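Local coordinates for type III chaperone protein ShcA (Pseudomonas syringae pv. tomato, PDB 4G6T) that probably acts as a dedicated secretion chaperone, binding a type III effector in the bacterial cytosol and keeping it ready for export, at residues A50-L55 with I101-L106. Numbering follows the deposited sequence.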
loop_
_atom_site.group_PDB
_atom_site.type_symbol
_atom_site.label_atom_id
_atom_site.label_comp_id
_atom_site.label_asym_id
_atom_site.label_seq_id
_atom_site.Cartn_x
_atom_site.Cartn_y
_atom_site.Cartn_z
ATOM N N ALA A 50 -10.198 -2.804 12.371
ATOM C CA ALA A 50 -11.030 -2.183 13.396
ATOM C C ALA A 50 -11.845 -1.053 12.827
ATOM O O ALA A 50 -13.031 -0.866 13.219
ATOM C CB ALA A 50 -10.168 -1.716 14.545
ATOM N N ARG A 51 -11.280 -0.290 11.893
ATOM C CA ARG A 51 -11.977 0.827 11.288
ATOM C C ARG A 51 -12.547 0.537 9.926
ATOM O O ARG A 51 -13.045 1.431 9.249
ATOM C CB ARG A 51 -11.056 2.073 11.276
ATOM C CG ARG A 51 -10.369 2.382 12.609
ATOM C CD ARG A 51 -9.582 3.685 12.601
ATOM N NE ARG A 51 -8.840 3.960 13.853
ATOM C CZ ARG A 51 -7.672 3.424 14.205
ATOM N NH1 ARG A 51 -7.034 2.555 13.418
ATOM N NH2 ARG A 51 -7.114 3.745 15.377
ATOM N N GLU A 52 -12.502 -0.733 9.502
ATOM C CA GLU A 52 -13.156 -1.168 8.290
ATOM C C GLU A 52 -12.730 -0.323 7.100
ATOM O O GLU A 52 -13.482 0.158 6.341
ATOM C CB GLU A 52 -14.687 -1.225 8.454
ATOM C CG GLU A 52 -15.076 -2.203 9.546
ATOM C CD GLU A 52 -16.598 -2.348 9.700
ATOM O OE1 GLU A 52 -17.286 -2.733 8.725
ATOM O OE2 GLU A 52 -17.093 -2.088 10.821
ATOM N N ARG A 53 -11.412 -0.306 6.873
ATOM C CA ARG A 53 -10.904 0.444 5.744
ATOM C C ARG A 53 -9.565 -0.158 5.272
ATOM O O ARG A 53 -8.841 -0.744 6.087
ATOM C CB ARG A 53 -10.692 1.974 6.107
ATOM C CG ARG A 53 -9.825 2.201 7.317
ATOM C CD ARG A 53 -9.641 3.681 7.757
ATOM N NE ARG A 53 -8.581 3.732 8.717
ATOM C CZ ARG A 53 -7.719 4.758 8.875
ATOM N NH1 ARG A 53 -7.830 5.838 8.113
ATOM N NH2 ARG A 53 -6.748 4.600 9.702
ATOM N N LEU A 54 -9.277 0.064 4.017
ATOM C CA LEU A 54 -7.977 -0.309 3.440
ATOM C C LEU A 54 -7.209 0.976 3.213
ATOM O O LEU A 54 -7.731 1.917 2.607
ATOM C CB LEU A 54 -8.214 -1.027 2.149
ATOM C CG LEU A 54 -6.931 -1.570 1.443
ATOM C CD1 LEU A 54 -6.243 -2.676 2.265
ATOM C CD2 LEU A 54 -7.212 -2.004 -0.010
ATOM N N LEU A 55 -5.964 0.985 3.641
ATOM C CA LEU A 55 -5.088 2.156 3.413
ATOM C C LEU A 55 -4.113 1.873 2.314
ATOM O O LEU A 55 -3.520 0.788 2.304
ATOM C CB LEU A 55 -4.369 2.529 4.660
ATOM C CG LEU A 55 -5.280 2.873 5.855
ATOM C CD1 LEU A 55 -4.553 2.818 7.163
ATOM C CD2 LEU A 55 -5.948 4.186 5.541
ATOM N N ILE A 101 -9.745 3.768 1.664
ATOM C CA ILE A 101 -10.959 3.290 0.965
ATOM C C ILE A 101 -11.787 2.500 2.012
ATOM O O ILE A 101 -11.342 1.484 2.561
ATOM C CB ILE A 101 -10.674 2.389 -0.248
ATOM C CG1 ILE A 101 -9.631 2.972 -1.222
ATOM C CG2 ILE A 101 -12.004 2.078 -0.928
ATOM C CD1 ILE A 101 -9.152 1.981 -2.285
ATOM N N PRO A 102 -12.999 2.981 2.333
ATOM C CA PRO A 102 -13.811 2.186 3.271
ATOM C C PRO A 102 -14.166 0.843 2.650
ATOM O O PRO A 102 -14.328 0.729 1.438
ATOM C CB PRO A 102 -15.064 3.019 3.445
ATOM C CG PRO A 102 -14.790 4.331 2.856
ATOM C CD PRO A 102 -13.672 4.216 1.849
ATOM N N ARG A 103 -14.285 -0.147 3.545
ATOM C CA ARG A 103 -14.571 -1.538 3.108
ATOM C C ARG A 103 -15.775 -1.578 2.179
ATOM O O ARG A 103 -15.735 -2.274 1.147
ATOM C CB ARG A 103 -14.753 -2.458 4.318
ATOM C CG ARG A 103 -15.047 -3.953 3.983
ATOM C CD ARG A 103 -16.104 -4.589 4.959
ATOM N NE ARG A 103 -15.528 -5.059 6.207
ATOM C CZ ARG A 103 -15.358 -6.346 6.569
ATOM N NH1 ARG A 103 -15.748 -7.370 5.786
ATOM N NH2 ARG A 103 -14.809 -6.621 7.755
ATOM N N GLU A 104 -16.838 -0.837 2.523
ATOM C CA GLU A 104 -18.060 -0.689 1.696
ATOM C C GLU A 104 -17.843 -0.266 0.253
ATOM O O GLU A 104 -18.682 -0.466 -0.598
ATOM C CB GLU A 104 -18.990 0.386 2.337
ATOM C CG GLU A 104 -19.550 0.078 3.735
ATOM C CD GLU A 104 -18.633 0.386 4.956
ATOM O OE1 GLU A 104 -17.422 0.746 4.813
ATOM O OE2 GLU A 104 -19.130 0.232 6.111
ATOM N N LYS A 105 -16.756 0.453 -0.030
ATOM C CA LYS A 105 -16.481 0.953 -1.348
ATOM C C LYS A 105 -15.412 0.178 -2.116
ATOM O O LYS A 105 -15.125 0.508 -3.255
ATOM C CB LYS A 105 -16.016 2.410 -1.239
ATOM C CG LYS A 105 -17.158 3.363 -0.880
ATOM C CD LYS A 105 -16.701 4.726 -0.355
ATOM C CE LYS A 105 -17.802 5.455 0.434
ATOM N NZ LYS A 105 -18.566 4.646 1.459
ATOM N N LEU A 106 -14.848 -0.856 -1.516
ATOM C CA LEU A 106 -13.770 -1.577 -2.158
ATOM C C LEU A 106 -14.271 -2.427 -3.295
ATOM O O LEU A 106 -15.362 -3.056 -3.234
ATOM C CB LEU A 106 -13.039 -2.481 -1.183
ATOM C CG LEU A 106 -12.134 -1.855 -0.147
ATOM C CD1 LEU A 106 -11.714 -2.822 0.971
ATOM C CD2 LEU A 106 -10.919 -1.344 -0.942
HETATM O O HOH W 1 -15.738 1.764 6.658
#
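Glu-52 and Leu-54 meet the 101-106 segment where two antiparallel strands of the sheet come apart, in the alpha-beta fold of the CesT family of type III chaperones. Strand 53-59 is just beginning and strand 95-102 is ending. Leu-54 and Ile-101 form a hydrogen-bonded pair: Leu-54 N donates to Ile-101 O at 2.9 Å, nearly straight at 171°, and Ile-101 N returns a bond to Leu-54 O. The strands end one step on, at the non-hydrogen-bonded pair Arg-53/Pro-102, CA atoms 4.2 Å apart. One further backbone bond joins Glu-52 to the 3-10 turn 103-105: Arg-103 N reaches Glu-52 O at 2.9 Å from above the carbonyl plane, 38° out of it. With the neighbouring strand 41-48, Glu-52 and Arg-53 form a G1 bulge opposite Asp-48. A water donates to Glu-52 O and, at 2.7 Å from its oxygen, to Glu-104 OE1, giving Glu-52 O two donors and tying it to the turn.

Leu-54 works on the apolar face. With CG anti to the backbone N (chi1 -177°), its branch crosses Leu-106 at about a right angle, CD2 to CD2 at 3.9 Å; Phe-27 and Leu-111 of helix 108-127 also touch Leu-54.

The extended Glu-52 chain meets Arg-103, whose bends at chi2 and chi3 lead the guanidinium past it towards helix 8-19; NH1 bonds to Ser-5 O. Carboxylate and guanidinium planes stand perpendicular, and the long salt bridge, Glu-52 OE1 to Arg-103 NE at 3.9 Å, is purely electrostatic, leaving the buried NE without a hydrogen-bond partner in the model.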